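Long-range contacts in extracellular solute-binding protein, family 1 (Bifidobacterium longum subsp. infantis, PDB 6FTH), which probably binds human milk oligosaccharides outside the cell and hands them to an ABC transporter for uptake: residues A[106-111]-A[134-139]; A[193-198]-A[287-292]; A[214-219]-A[314-319]; A[382-387]-A[415-420]; A[468-473]-A[496-501]. All blocks are in the same frame, centred on the assembly; numbering follows the deposited sequence.

Interaction 1: A[106-111]-A[134-139]; sequences LSKDLD and EGHMYA
Leu106 and Met137 join the two backbones by one hydrogen bond: Leu106 N donates to Met137 O over 2.8 Å, approaching nearly along the C=O axis although the angle at the hydrogen is bent to 137°. Segment 106-111 is a short 3-10 stretch, and segment 134-139 is irregular chain leading to strand 140-143; their closest CA atoms are those of Ser107 and Met137. The side chain of Met137 then reaches back over the start of the 3-10 turns. With CG anti to the backbone N (chi1 176°) and the chain straight until a bend at chi3, its terminal CE lies 3.9 Å from Leu106 CB and 4.3 Å from Leu110 CD2, so one methyl serves both leucines. Leu106 CB also rests 3.5 Å from Met137 O, which places an aliphatic group beside the carbonyl that grips its own N-H. Helix 114-122 continues this apolar patch through Phe120, which touches both Leu110 and Met137. On the polar flank Ser107 OG comes 3.3 Å from Gly135 O and Lys108 NZ 4.2 Å from His136 ND1, oblique to that ring, but Ser107 hydrogen-bonds and Lys108 salt-bridges to Asp105. Since Asp105 OD1 also accepts Met137 N, this carboxylate ties both segments from outside, and the contact combines an apolar cluster of Met137 and two leucines, Leu106 and Met137 being buried, with a polar margin organised around one acid.

Interaction 2: A[193-198]-A[287-292]; sequences QADEIP and GKTAKT
Lys291 reaches Asp195 with its tip, and its side chain shows how a long aliphatic arm can carry a charge across a junction. From CB the chain leaves with CG beside the backbone N, and a bend at chi2 (-76°) turns the rest toward Asp195; beyond it the chain is extended. CD passes 3.5 Å from Asp195 OD2, CE lies 3.6 Å from the same oxygen, and NZ closes on it at 2.7 Å in a salt bridge that uses the anti lone pair of OD2. The two side chains meet at about a right angle. OD2 also accepts from the side-chain amides of Asn189 and Asn191 and thus has three donors. With an alanine in place of Lys291, the Asp195 carboxylate would probably lose its charged mate and have bared the flank that CD and CE now cover. Next to the bridge, Ile197 N donates to Lys291 O over 2.8 Å, and Ile197 pairs in parallel with Thr292, whose CA lies 3.2 Å from Ile197 O in a CA-H...O contact. Here strand 197-199, an outermost strand of its mixed sheet, starts pairing with strand 292-297. Backbone pairing thus sets the strands side by side, while opposite charges clasp the loops that lead into them.

Interaction 3: A[214-219]-A[314-319]; sequences MLLLNS and IPVPSA
Ser219 meets segment 314-319 with both its side chain and its carbonyl, and here the contact is at its tightest. Its OG donates to Pro317 O over only 2.6 Å, arriving almost head-on to the carbonyl (C=O to OG angle 175°); the torsion that sets OG beside the backbone N (chi1 -62°) points the hydroxyl at that oxygen. The same OG is in turn a partner of Trp173 NE1, so the buried hydroxyl is engaged twice. Two residues on, Ala319 N donates to Ser219 O at 3.0 Å. That bond is straight at the hydrogen (170°), yet the donor stands well above the carbonyl plane and off the lone pairs. Beside the hydroxyl, on the side away from Ala319, Val316 closes in, its CG2 lying 3.3 Å from Ser219 OG and 3.7 Å from Leu216 CD2.

The other side of the contact is looser without opening to solvent, since every touching residue is buried. Asn218 comes no nearer to Val316 than 4.2 Å, CB to CG1; its amide folds back, ND2 donating to Leu215 O and bonding also to Thr224. Leu216 bears on Val316 through one methyl and otherwise leans on Tyr257 and Tyr258 of helix 249-263. The helical turns of 214-219 are thereby fastened to the extended chain that runs on from strand 311-313, an edge of the mixed sheet in one lobe of this solute-binding fold.

Interaction 4: A[382-387]-A[415-420]; sequences GNRHYT and DGVTIK
His385, Tyr386 and Thr387 pair in parallel register with Thr418, Ile419 and Lys420, the two short strands running 17° apart. Backbone hydrogen bonds carry this pairing. Arg384 O accepts Thr418 N in its carbonyl plane, Tyr386 N donates to Thr418 O, and Tyr386 O receives Lys420 N over 2.8 Å in an almost straight bond (174°). CA-H groups fill in between, as where His385 CA lies 3.3 Å from Thr418 O.

Apolar and flat-group contacts divide between the two faces. On the face of Tyr386 and Ile419, the tyrosine ring presents its edge to Val417, CD2 to CG1 at 3.8 Å. On the other, His385 CG stands anti to its backbone N (chi1 -171°), which lets CD2 meet Thr418 CG2 at 3.5 Å while CE1 reaches Lys420 CB at 3.8 Å. Ahead of the strand, Arg384 lays one face of its guanidinium over the Gly416-Val417 peptide, and its CB sits 3.6 Å from Gly416 O.

The polar ends find shared acids beyond the two segments. Arg384 NE forms a salt bridge with Glu363, which also accepts Tyr386 OH; His385 ND1 and Thr387 OG1 both bond to Asp381. A water donates to Thr387 OG1 at 2.7 Å and is only weakly linked to Lys420 NZ. A serine in place of Arg384 would probably leave Glu363 without this salt bridge and uncover the peptide under the guanidinium. The beta-alpha-beta unit formed with helix 390-398 is thus closed by backbone bonds, while two carboxylates orient the side chains.

Interaction 5: A[468-473]-A[496-501]; sequences AQISNV and KQLDSL
Val473 is the main bump of helix 468-473, wedged into a hollow lined by Gln497, Leu498 and Leu501. Its two methyls part to fill it: CG1, anti to the backbone N at chi1 175°, settles 3.8 Å from Leu498 CD2, whereas CG2 lies 3.8 Å from Leu501 CD1. The extended Gln497 reaches in from the facing helix and closes the rim, its amide spread across both methyls with NE2 3.6 Å from CG2 and OE1 3.7 Å from CG1.

Leu501, the residue at which segment 496-501 leaves its helix, is the answering bump. Its CD1 packs 3.8 Å from Gln469 O and its CD2 4.0 Å from Gln469 CB, so its two methyls both rest on Gln469. Its CB meanwhile touches Ile470 CG1 at 3.9 Å as the two side chains run antiparallel alongside each other. Ile470 and Leu498 turn to the buried side, where both lean on Leu246; Asn506 of helix 503-518 touches Ile470, and Leu503 touches Leu498.

The helix segments run antiparallel, at 162°, with axes 9.7 Å apart, as expected of a helical hairpin made by helices 457-484 and 487-500. Between these segments branched aliphatic groups meet by van der Waals fit, and the glutamines along the outer margin lend their aliphatic parts or amide to that packing, a division suited to helices with one buried and one exposed flank.

In the fold
The five contacts are spread through the lobes of a solute-binding protein, and none touches another. Interactions 2 and 3 are neighbours, about 10 Å apart at their nearest atoms; their segments alternate along the chain, and both lie by the mixed sheet containing strands 197-199, 292-297, 154-158 and 311-313. Interaction 5 comes within about 11 Å of interaction 3, and helix 457-484, which carries one side of it, also touches Met214 through Thr478 and Met482. Interactions 1 and 4 are about 17 Å from each other at their nearest atoms, and at least about 24 Å from interactions 2, 3 and 5; the centres of interactions 1 and 2 are 53 Å apart.

Interaction 1: A[106-111]-A[134-139]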
# COMPACT_ATOMS: atom_id res chain seq x y z
N LEU A 106 1.17 -19.41 15.85
CA LEU A 106 1.81 -20.18 14.80
C LEU A 106 3.33 -20.21 14.92
O LEU A 106 3.96 -21.06 14.28
CB LEU A 106 1.41 -19.60 13.44
CG LEU A 106 -0.08 -19.66 13.14
CD1 LEU A 106 -0.45 -18.72 11.99
CD2 LEU A 106 -0.47 -21.10 12.81
N SER A 107 3.94 -19.33 15.71
CA SER A 107 5.38 -19.41 15.90
C SER A 107 5.80 -20.73 16.53
O SER A 107 6.95 -21.14 16.35
CB SER A 107 5.87 -18.27 16.79
OG SER A 107 5.49 -18.49 18.15
N LYS A 108 4.89 -21.40 17.26
CA LYS A 108 5.17 -22.70 17.87
C LYS A 108 4.97 -23.85 16.90
O LYS A 108 5.29 -24.99 17.25
CB LYS A 108 4.23 -22.94 19.06
CG LYS A 108 4.32 -21.89 20.18
CD LYS A 108 5.72 -21.84 20.77
CE LYS A 108 5.79 -20.90 21.97
NZ LYS A 108 5.53 -19.48 21.58
N ASP A 109 4.43 -23.59 15.70
CA ASP A 109 4.03 -24.62 14.76
C ASP A 109 4.88 -24.63 13.49
O ASP A 109 4.52 -25.30 12.52
CB ASP A 109 2.56 -24.42 14.36
CG ASP A 109 1.60 -24.61 15.52
OD1 ASP A 109 1.93 -25.40 16.42
OD2 ASP A 109 0.52 -23.99 15.52
N LEU A 110 6.00 -23.91 13.47
CA LEU A 110 6.72 -23.73 12.22
C LEU A 110 7.31 -25.03 11.69
O LEU A 110 7.53 -25.15 10.48
CB LEU A 110 7.77 -22.64 12.35
CG LEU A 110 7.20 -21.21 12.25
CD1 LEU A 110 8.24 -20.20 12.73
CD2 LEU A 110 6.79 -20.91 10.82
N ASP A 111 7.57 -26.02 12.54
CA ASP A 111 8.14 -27.26 12.01
C ASP A 111 7.13 -28.03 11.18
O ASP A 111 7.53 -28.86 10.35
CB ASP A 111 8.70 -28.12 13.14
CG ASP A 111 9.97 -27.54 13.73
OD1 ASP A 111 10.68 -26.76 13.05
OD2 ASP A 111 10.27 -27.88 14.90
N GLU A 134 7.44 -10.20 21.88
CA GLU A 134 7.44 -11.40 22.71
C GLU A 134 7.52 -12.68 21.88
O GLU A 134 7.67 -13.76 22.46
CB GLU A 134 6.21 -11.43 23.61
CG GLU A 134 6.42 -10.74 24.97
CD GLU A 134 7.63 -11.28 25.73
OE1 GLU A 134 8.73 -10.72 25.56
OE2 GLU A 134 7.48 -12.28 26.48
N GLY A 135 7.44 -12.58 20.56
CA GLY A 135 7.69 -13.71 19.71
C GLY A 135 6.45 -14.44 19.25
O GLY A 135 6.57 -15.43 18.52
N HIS A 136 5.26 -13.99 19.65
CA HIS A 136 4.05 -14.64 19.18
C HIS A 136 3.73 -14.19 17.76
O HIS A 136 4.00 -13.06 17.37
CB HIS A 136 2.86 -14.32 20.08
CG HIS A 136 3.09 -14.65 21.52
ND1 HIS A 136 3.97 -15.62 21.93
CD2 HIS A 136 2.57 -14.11 22.66
CE1 HIS A 136 3.98 -15.68 23.25
NE2 HIS A 136 3.14 -14.78 23.72
N MET A 137 3.16 -15.11 16.98
CA MET A 137 2.74 -14.82 15.62
C MET A 137 1.39 -15.48 15.40
O MET A 137 1.30 -16.71 15.34
CB MET A 137 3.76 -15.34 14.61
CG MET A 137 3.33 -15.15 13.17
SD MET A 137 4.59 -15.76 12.02
CE MET A 137 4.54 -17.55 12.35
N TYR A 138 0.36 -14.66 15.24
CA TYR A 138 -1.00 -15.16 15.06
C TYR A 138 -1.50 -15.04 13.63
O TYR A 138 -2.63 -15.45 13.33
CB TYR A 138 -1.97 -14.41 15.99
CG TYR A 138 -1.57 -14.55 17.44
CD1 TYR A 138 -1.78 -15.74 18.11
CD2 TYR A 138 -0.97 -13.50 18.11
CE1 TYR A 138 -1.40 -15.89 19.43
CE2 TYR A 138 -0.60 -13.63 19.45
CZ TYR A 138 -0.82 -14.84 20.09
OH TYR A 138 -0.45 -14.99 21.41
N ALA A 139 -0.68 -14.48 12.74
CA ALA A 139 -1.04 -14.32 11.34
C ALA A 139 0.20 -14.60 10.52
O ALA A 139 1.32 -14.30 10.95
CB ALA A 139 -1.51 -12.90 11.05

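Interaction 2: A[193-198]-A[287-292]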
# COMPACT_ATOMS: atom_id res chain seq x y z
N GLN A 193 -8.29 24.61 -26.31
CA GLN A 193 -9.04 24.88 -25.10
C GLN A 193 -8.08 24.94 -23.92
O GLN A 193 -7.07 24.25 -23.89
CB GLN A 193 -10.07 23.77 -24.84
CG GLN A 193 -11.16 23.66 -25.90
CD GLN A 193 -12.08 24.88 -25.87
OE1 GLN A 193 -12.63 25.21 -24.83
NE2 GLN A 193 -12.24 25.55 -27.02
N ALA A 194 -8.42 25.78 -22.94
CA ALA A 194 -7.68 25.81 -21.67
C ALA A 194 -8.24 24.73 -20.75
O ALA A 194 -8.85 25.00 -19.70
CB ALA A 194 -7.75 27.19 -21.03
N ASP A 195 -8.08 23.49 -21.19
CA ASP A 195 -8.62 22.33 -20.50
C ASP A 195 -7.56 21.59 -19.71
O ASP A 195 -7.91 20.68 -18.95
CB ASP A 195 -9.28 21.34 -21.49
CG ASP A 195 -8.30 20.79 -22.54
OD1 ASP A 195 -7.32 21.46 -22.89
OD2 ASP A 195 -8.53 19.66 -23.03
N GLU A 196 -6.29 21.96 -19.89
CA GLU A 196 -5.21 21.32 -19.16
C GLU A 196 -5.38 21.54 -17.67
O GLU A 196 -5.56 22.67 -17.21
CB GLU A 196 -3.88 21.91 -19.60
CG GLU A 196 -3.34 21.40 -20.93
CD GLU A 196 -3.98 22.06 -22.17
OE1 GLU A 196 -4.77 23.01 -22.03
OE2 GLU A 196 -3.65 21.60 -23.28
N ILE A 197 -5.28 20.45 -16.92
CA ILE A 197 -5.15 20.49 -15.46
C ILE A 197 -3.67 20.34 -15.17
O ILE A 197 -3.13 19.23 -15.31
CB ILE A 197 -5.95 19.34 -14.83
CG1 ILE A 197 -7.44 19.45 -15.18
CG2 ILE A 197 -5.77 19.37 -13.31
CD1 ILE A 197 -8.28 18.21 -14.82
N PRO A 198 -2.95 21.41 -14.81
CA PRO A 198 -1.50 21.28 -14.70
C PRO A 198 -1.08 20.20 -13.72
O PRO A 198 -0.25 19.36 -14.06
CB PRO A 198 -1.06 22.69 -14.30
CG PRO A 198 -2.12 23.56 -14.90
CD PRO A 198 -3.37 22.82 -14.68
N GLY A 287 -8.90 8.71 -23.39
CA GLY A 287 -7.92 7.82 -24.00
C GLY A 287 -7.16 8.42 -25.16
O GLY A 287 -6.18 7.81 -25.62
N LYS A 288 -7.55 9.61 -25.63
CA LYS A 288 -6.97 10.22 -26.81
C LYS A 288 -6.35 11.57 -26.51
O LYS A 288 -5.22 11.85 -26.94
CB LYS A 288 -8.06 10.36 -27.89
CG LYS A 288 -7.59 10.91 -29.23
CD LYS A 288 -8.77 11.07 -30.19
CE LYS A 288 -8.40 11.87 -31.44
NZ LYS A 288 -9.56 12.01 -32.38
N THR A 289 -7.05 12.43 -25.77
CA THR A 289 -6.56 13.76 -25.42
C THR A 289 -6.14 13.76 -23.95
O THR A 289 -6.99 13.60 -23.06
CB THR A 289 -7.65 14.80 -25.66
OG1 THR A 289 -8.04 14.77 -27.03
CG2 THR A 289 -7.16 16.20 -25.31
N ALA A 290 -4.85 13.92 -23.70
CA ALA A 290 -4.37 14.03 -22.33
C ALA A 290 -4.86 15.33 -21.71
O ALA A 290 -4.88 16.37 -22.37
CB ALA A 290 -2.84 14.02 -22.33
N LYS A 291 -5.21 15.27 -20.43
CA LYS A 291 -5.71 16.42 -19.69
C LYS A 291 -4.81 16.88 -18.55
O LYS A 291 -4.78 18.08 -18.26
CB LYS A 291 -7.09 16.13 -19.09
CG LYS A 291 -8.14 15.74 -20.11
CD LYS A 291 -8.65 16.94 -20.90
CE LYS A 291 -9.75 16.50 -21.85
NZ LYS A 291 -10.33 17.65 -22.62
N THR A 292 -4.07 15.98 -17.90
CA THR A 292 -3.36 16.31 -16.67
C THR A 292 -1.85 16.32 -16.87
O THR A 292 -1.28 15.40 -17.47
CB THR A 292 -3.75 15.31 -15.60
OG1 THR A 292 -5.17 15.35 -15.39
CG2 THR A 292 -3.04 15.63 -14.27

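Interaction 3: A[214-219]-A[314-319]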
# COMPACT_ATOMS: atom_id res chain seq x y z
N MET A 214 0.37 14.79 0.04
CA MET A 214 1.46 14.97 1.00
C MET A 214 2.67 14.14 0.67
O MET A 214 3.65 14.16 1.42
CB MET A 214 0.98 14.71 2.43
CG MET A 214 -0.08 15.68 2.88
SD MET A 214 0.45 17.36 2.55
CE MET A 214 -1.04 18.33 2.86
N LEU A 215 2.67 13.44 -0.45
CA LEU A 215 3.92 12.90 -0.95
C LEU A 215 4.96 14.00 -1.20
O LEU A 215 6.15 13.69 -1.28
CB LEU A 215 3.66 12.10 -2.21
CG LEU A 215 2.99 10.75 -2.01
CD1 LEU A 215 2.46 10.24 -3.33
CD2 LEU A 215 3.97 9.73 -1.39
N LEU A 216 4.55 15.27 -1.31
CA LEU A 216 5.52 16.36 -1.40
C LEU A 216 6.33 16.55 -0.12
O LEU A 216 7.32 17.28 -0.14
CB LEU A 216 4.85 17.68 -1.83
CG LEU A 216 4.47 17.77 -3.30
CD1 LEU A 216 4.07 19.21 -3.61
CD2 LEU A 216 5.58 17.35 -4.24
N LEU A 217 5.95 15.89 0.98
CA LEU A 217 6.82 15.92 2.16
C LEU A 217 8.20 15.36 1.83
O LEU A 217 9.20 15.79 2.41
CB LEU A 217 6.22 15.11 3.30
CG LEU A 217 5.09 15.79 4.06
CD1 LEU A 217 4.26 14.79 4.87
CD2 LEU A 217 5.66 16.88 4.97
N ASN A 218 8.28 14.44 0.87
CA ASN A 218 9.59 13.90 0.49
C ASN A 218 10.51 14.98 -0.08
O ASN A 218 11.74 14.90 0.08
CB ASN A 218 9.38 12.76 -0.52
CG ASN A 218 8.74 11.53 0.12
OD1 ASN A 218 9.35 10.83 0.95
ND2 ASN A 218 7.50 11.27 -0.26
N SER A 219 9.93 16.00 -0.71
CA SER A 219 10.68 17.15 -1.21
C SER A 219 11.43 17.85 -0.10
O SER A 219 12.44 18.51 -0.37
CB SER A 219 9.74 18.21 -1.81
OG SER A 219 9.04 17.70 -2.91
N ILE A 314 8.88 10.77 -12.36
CA ILE A 314 10.04 11.62 -12.08
C ILE A 314 10.43 11.62 -10.61
O ILE A 314 9.56 11.54 -9.73
CB ILE A 314 9.83 13.07 -12.52
CG1 ILE A 314 8.59 13.67 -11.87
CG2 ILE A 314 9.80 13.15 -14.04
CD1 ILE A 314 8.49 15.19 -12.03
N PRO A 315 11.71 11.78 -10.32
CA PRO A 315 12.10 12.08 -8.94
C PRO A 315 11.35 13.31 -8.45
O PRO A 315 11.05 14.23 -9.23
CB PRO A 315 13.59 12.35 -9.05
CG PRO A 315 14.02 11.62 -10.35
CD PRO A 315 12.87 11.79 -11.24
N VAL A 316 11.06 13.37 -7.16
CA VAL A 316 10.27 14.51 -6.68
C VAL A 316 11.13 15.77 -6.70
O VAL A 316 12.31 15.71 -6.34
CB VAL A 316 9.71 14.24 -5.28
CG1 VAL A 316 10.80 14.31 -4.18
CG2 VAL A 316 8.55 15.21 -4.96
N PRO A 317 10.61 16.91 -7.13
CA PRO A 317 11.39 18.16 -7.03
C PRO A 317 11.70 18.53 -5.58
O PRO A 317 10.89 18.31 -4.68
CB PRO A 317 10.47 19.20 -7.69
CG PRO A 317 9.67 18.38 -8.69
CD PRO A 317 9.36 17.11 -7.91
N SER A 318 12.89 19.12 -5.38
CA SER A 318 13.36 19.51 -4.06
C SER A 318 12.67 20.79 -3.60
O SER A 318 12.49 21.73 -4.37
CB SER A 318 14.87 19.76 -4.08
OG SER A 318 15.60 18.64 -4.51
N ALA A 319 12.33 20.84 -2.31
CA ALA A 319 11.82 22.05 -1.71
C ALA A 319 12.97 23.04 -1.48
O ALA A 319 14.13 22.64 -1.36
CB ALA A 319 11.18 21.71 -0.37

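Interaction 4: A[382-387]-A[415-420]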
# COMPACT_ATOMS: atom_id res chain seq x y z
N GLY A 382 8.89 -25.03 -16.28
CA GLY A 382 10.04 -25.65 -15.66
C GLY A 382 11.07 -24.62 -15.23
O GLY A 382 11.03 -23.44 -15.60
N ASN A 383 12.01 -25.09 -14.40
CA ASN A 383 13.12 -24.27 -13.91
C ASN A 383 12.64 -22.99 -13.21
O ASN A 383 13.31 -21.95 -13.23
CB ASN A 383 14.14 -24.00 -15.00
CG ASN A 383 15.02 -25.24 -15.26
OD1 ASN A 383 14.69 -26.35 -14.83
ND2 ASN A 383 16.11 -25.05 -15.96
N ARG A 384 11.52 -23.12 -12.50
CA ARG A 384 10.95 -22.03 -11.69
C ARG A 384 10.55 -20.83 -12.54
O ARG A 384 10.47 -19.71 -12.03
CB ARG A 384 11.89 -21.60 -10.55
CG ARG A 384 12.45 -22.78 -9.77
CD ARG A 384 13.17 -22.35 -8.50
NE ARG A 384 12.21 -22.06 -7.44
CZ ARG A 384 12.52 -21.48 -6.29
NH1 ARG A 384 13.78 -21.11 -6.06
NH2 ARG A 384 11.59 -21.26 -5.38
N HIS A 385 10.27 -21.06 -13.82
CA HIS A 385 9.82 -20.02 -14.74
C HIS A 385 8.36 -20.27 -15.11
O HIS A 385 7.95 -21.42 -15.34
CB HIS A 385 10.68 -19.99 -16.01
CG HIS A 385 10.39 -18.82 -16.90
ND1 HIS A 385 9.29 -18.77 -17.72
CD2 HIS A 385 11.04 -17.64 -17.06
CE1 HIS A 385 9.27 -17.61 -18.36
NE2 HIS A 385 10.32 -16.91 -17.98
N TYR A 386 7.58 -19.20 -15.14
CA TYR A 386 6.15 -19.26 -15.42
C TYR A 386 5.82 -18.18 -16.43
O TYR A 386 6.39 -17.09 -16.38
CB TYR A 386 5.33 -19.06 -14.15
CG TYR A 386 5.65 -20.12 -13.13
CD1 TYR A 386 4.99 -21.34 -13.13
CD2 TYR A 386 6.68 -19.92 -12.22
CE1 TYR A 386 5.31 -22.31 -12.22
CE2 TYR A 386 7.01 -20.89 -11.29
CZ TYR A 386 6.32 -22.10 -11.30
OH TYR A 386 6.62 -23.10 -10.41
N THR A 387 4.89 -18.47 -17.34
CA THR A 387 4.45 -17.52 -18.36
C THR A 387 2.94 -17.32 -18.28
O THR A 387 2.17 -18.28 -18.32
CB THR A 387 4.84 -17.99 -19.76
OG1 THR A 387 6.26 -18.14 -19.83
CG2 THR A 387 4.37 -16.98 -20.80
N ASP A 415 12.28 -15.34 -4.61
CA ASP A 415 13.10 -14.59 -5.57
C ASP A 415 13.66 -15.48 -6.69
O ASP A 415 13.95 -14.98 -7.80
CB ASP A 415 14.26 -13.91 -4.85
CG ASP A 415 13.85 -12.70 -4.05
OD1 ASP A 415 12.63 -12.36 -3.95
OD2 ASP A 415 14.78 -12.06 -3.48
N GLY A 416 13.81 -16.79 -6.44
CA GLY A 416 14.27 -17.71 -7.48
C GLY A 416 13.25 -18.02 -8.57
O GLY A 416 13.61 -18.64 -9.58
N VAL A 417 12.01 -17.58 -8.41
CA VAL A 417 10.96 -17.75 -9.40
C VAL A 417 10.97 -16.56 -10.34
O VAL A 417 11.09 -15.41 -9.89
CB VAL A 417 9.60 -17.87 -8.69
CG1 VAL A 417 8.41 -17.67 -9.68
CG2 VAL A 417 9.51 -19.20 -7.98
N THR A 418 10.84 -16.83 -11.64
CA THR A 418 10.69 -15.80 -12.66
C THR A 418 9.32 -15.93 -13.29
O THR A 418 8.90 -17.05 -13.62
CB THR A 418 11.76 -15.94 -13.74
OG1 THR A 418 13.04 -15.69 -13.14
CG2 THR A 418 11.51 -14.94 -14.87
N ILE A 419 8.63 -14.81 -13.42
CA ILE A 419 7.32 -14.76 -14.05
C ILE A 419 7.42 -13.84 -15.24
O ILE A 419 7.85 -12.69 -15.11
CB ILE A 419 6.24 -14.25 -13.09
CG1 ILE A 419 6.14 -15.17 -11.87
CG2 ILE A 419 4.89 -14.14 -13.83
CD1 ILE A 419 5.29 -14.62 -10.72
N LYS A 420 7.03 -14.35 -16.40
CA LYS A 420 6.87 -13.54 -17.58
C LYS A 420 5.39 -13.25 -17.77
O LYS A 420 4.57 -14.18 -17.73
CB LYS A 420 7.42 -14.29 -18.79
CG LYS A 420 7.17 -13.60 -20.10
CD LYS A 420 7.78 -14.47 -21.20
CE LYS A 420 7.48 -14.04 -22.60
NZ LYS A 420 8.12 -15.09 -23.49
O HOH W 1 7.50 -18.22 -22.28

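Interaction 5: A[468-473]-A[496-501]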
# COMPACT_ATOMS: atom_id res chain seq x y z
N ALA A 468 -8.15 9.42 16.25
CA ALA A 468 -9.50 9.71 15.75
C ALA A 468 -9.83 11.18 15.92
O ALA A 468 -10.47 11.79 15.06
CB ALA A 468 -10.52 8.84 16.46
N GLN A 469 -9.39 11.78 17.03
CA GLN A 469 -9.65 13.20 17.24
C GLN A 469 -8.67 14.07 16.47
O GLN A 469 -9.05 15.08 15.87
CB GLN A 469 -9.58 13.52 18.74
CG GLN A 469 -10.47 12.63 19.61
CD GLN A 469 -11.93 12.69 19.18
OE1 GLN A 469 -12.40 13.72 18.71
NE2 GLN A 469 -12.61 11.57 19.27
N ILE A 470 -7.39 13.67 16.48
CA ILE A 470 -6.37 14.42 15.75
C ILE A 470 -6.73 14.52 14.27
O ILE A 470 -6.60 15.59 13.66
CB ILE A 470 -5.00 13.73 15.95
CG1 ILE A 470 -4.49 13.92 17.38
CG2 ILE A 470 -3.96 14.24 14.94
CD1 ILE A 470 -3.41 12.95 17.76
N SER A 471 -7.20 13.42 13.69
CA SER A 471 -7.38 13.39 12.25
C SER A 471 -8.48 14.36 11.81
O SER A 471 -8.36 14.97 10.74
CB SER A 471 -7.66 11.98 11.77
OG SER A 471 -8.81 11.43 12.35
N ASN A 472 -9.53 14.53 12.62
CA ASN A 472 -10.58 15.47 12.27
C ASN A 472 -10.03 16.88 12.13
O ASN A 472 -10.36 17.60 11.18
CB ASN A 472 -11.70 15.47 13.32
CG ASN A 472 -12.45 14.15 13.41
OD1 ASN A 472 -12.62 13.44 12.43
ND2 ASN A 472 -12.94 13.85 14.61
N VAL A 473 -9.19 17.30 13.07
CA VAL A 473 -8.60 18.63 13.01
C VAL A 473 -7.67 18.74 11.82
O VAL A 473 -7.72 19.70 11.05
CB VAL A 473 -7.88 18.96 14.33
CG1 VAL A 473 -7.14 20.30 14.25
CG2 VAL A 473 -8.87 18.92 15.51
N LYS A 496 -1.03 23.58 19.16
CA LYS A 496 -1.44 23.38 20.55
C LYS A 496 -2.67 22.49 20.63
O LYS A 496 -2.80 21.67 21.54
CB LYS A 496 -1.71 24.74 21.19
CG LYS A 496 -0.48 25.59 21.34
CD LYS A 496 -0.89 26.99 21.78
CE LYS A 496 0.19 27.69 22.56
NZ LYS A 496 1.35 28.03 21.72
N GLN A 497 -3.59 22.63 19.67
CA GLN A 497 -4.78 21.79 19.68
C GLN A 497 -4.41 20.32 19.52
O GLN A 497 -4.96 19.46 20.21
CB GLN A 497 -5.78 22.24 18.60
CG GLN A 497 -7.10 21.51 18.64
CD GLN A 497 -8.13 22.06 17.67
OE1 GLN A 497 -7.82 22.87 16.80
NE2 GLN A 497 -9.37 21.64 17.83
N LEU A 498 -3.49 19.99 18.60
CA LEU A 498 -3.12 18.59 18.41
C LEU A 498 -2.46 18.03 19.67
O LEU A 498 -2.71 16.89 20.06
CB LEU A 498 -2.19 18.42 17.20
CG LEU A 498 -2.79 18.85 15.85
CD1 LEU A 498 -1.91 18.29 14.70
CD2 LEU A 498 -4.24 18.39 15.67
N ASP A 499 -1.64 18.85 20.32
CA ASP A 499 -1.04 18.44 21.59
C ASP A 499 -2.11 18.15 22.64
O ASP A 499 -2.03 17.15 23.35
CB ASP A 499 -0.09 19.53 22.09
CG ASP A 499 1.23 19.57 21.33
OD1 ASP A 499 1.44 18.73 20.44
OD2 ASP A 499 2.07 20.45 21.64
N SER A 500 -3.15 18.99 22.70
CA SER A 500 -4.24 18.76 23.64
C SER A 500 -5.00 17.47 23.36
O SER A 500 -5.65 16.94 24.26
CB SER A 500 -5.22 19.94 23.59
OG SER A 500 -6.11 19.85 22.49
N LEU A 501 -4.92 16.96 22.13
CA LEU A 501 -5.55 15.72 21.72
C LEU A 501 -4.62 14.51 21.81
O LEU A 501 -5.01 13.41 21.41
CB LEU A 501 -6.11 15.89 20.29
CG LEU A 501 -7.15 17.01 20.13
CD1 LEU A 501 -7.52 17.19 18.67
CD2 LEU A 501 -8.41 16.66 20.93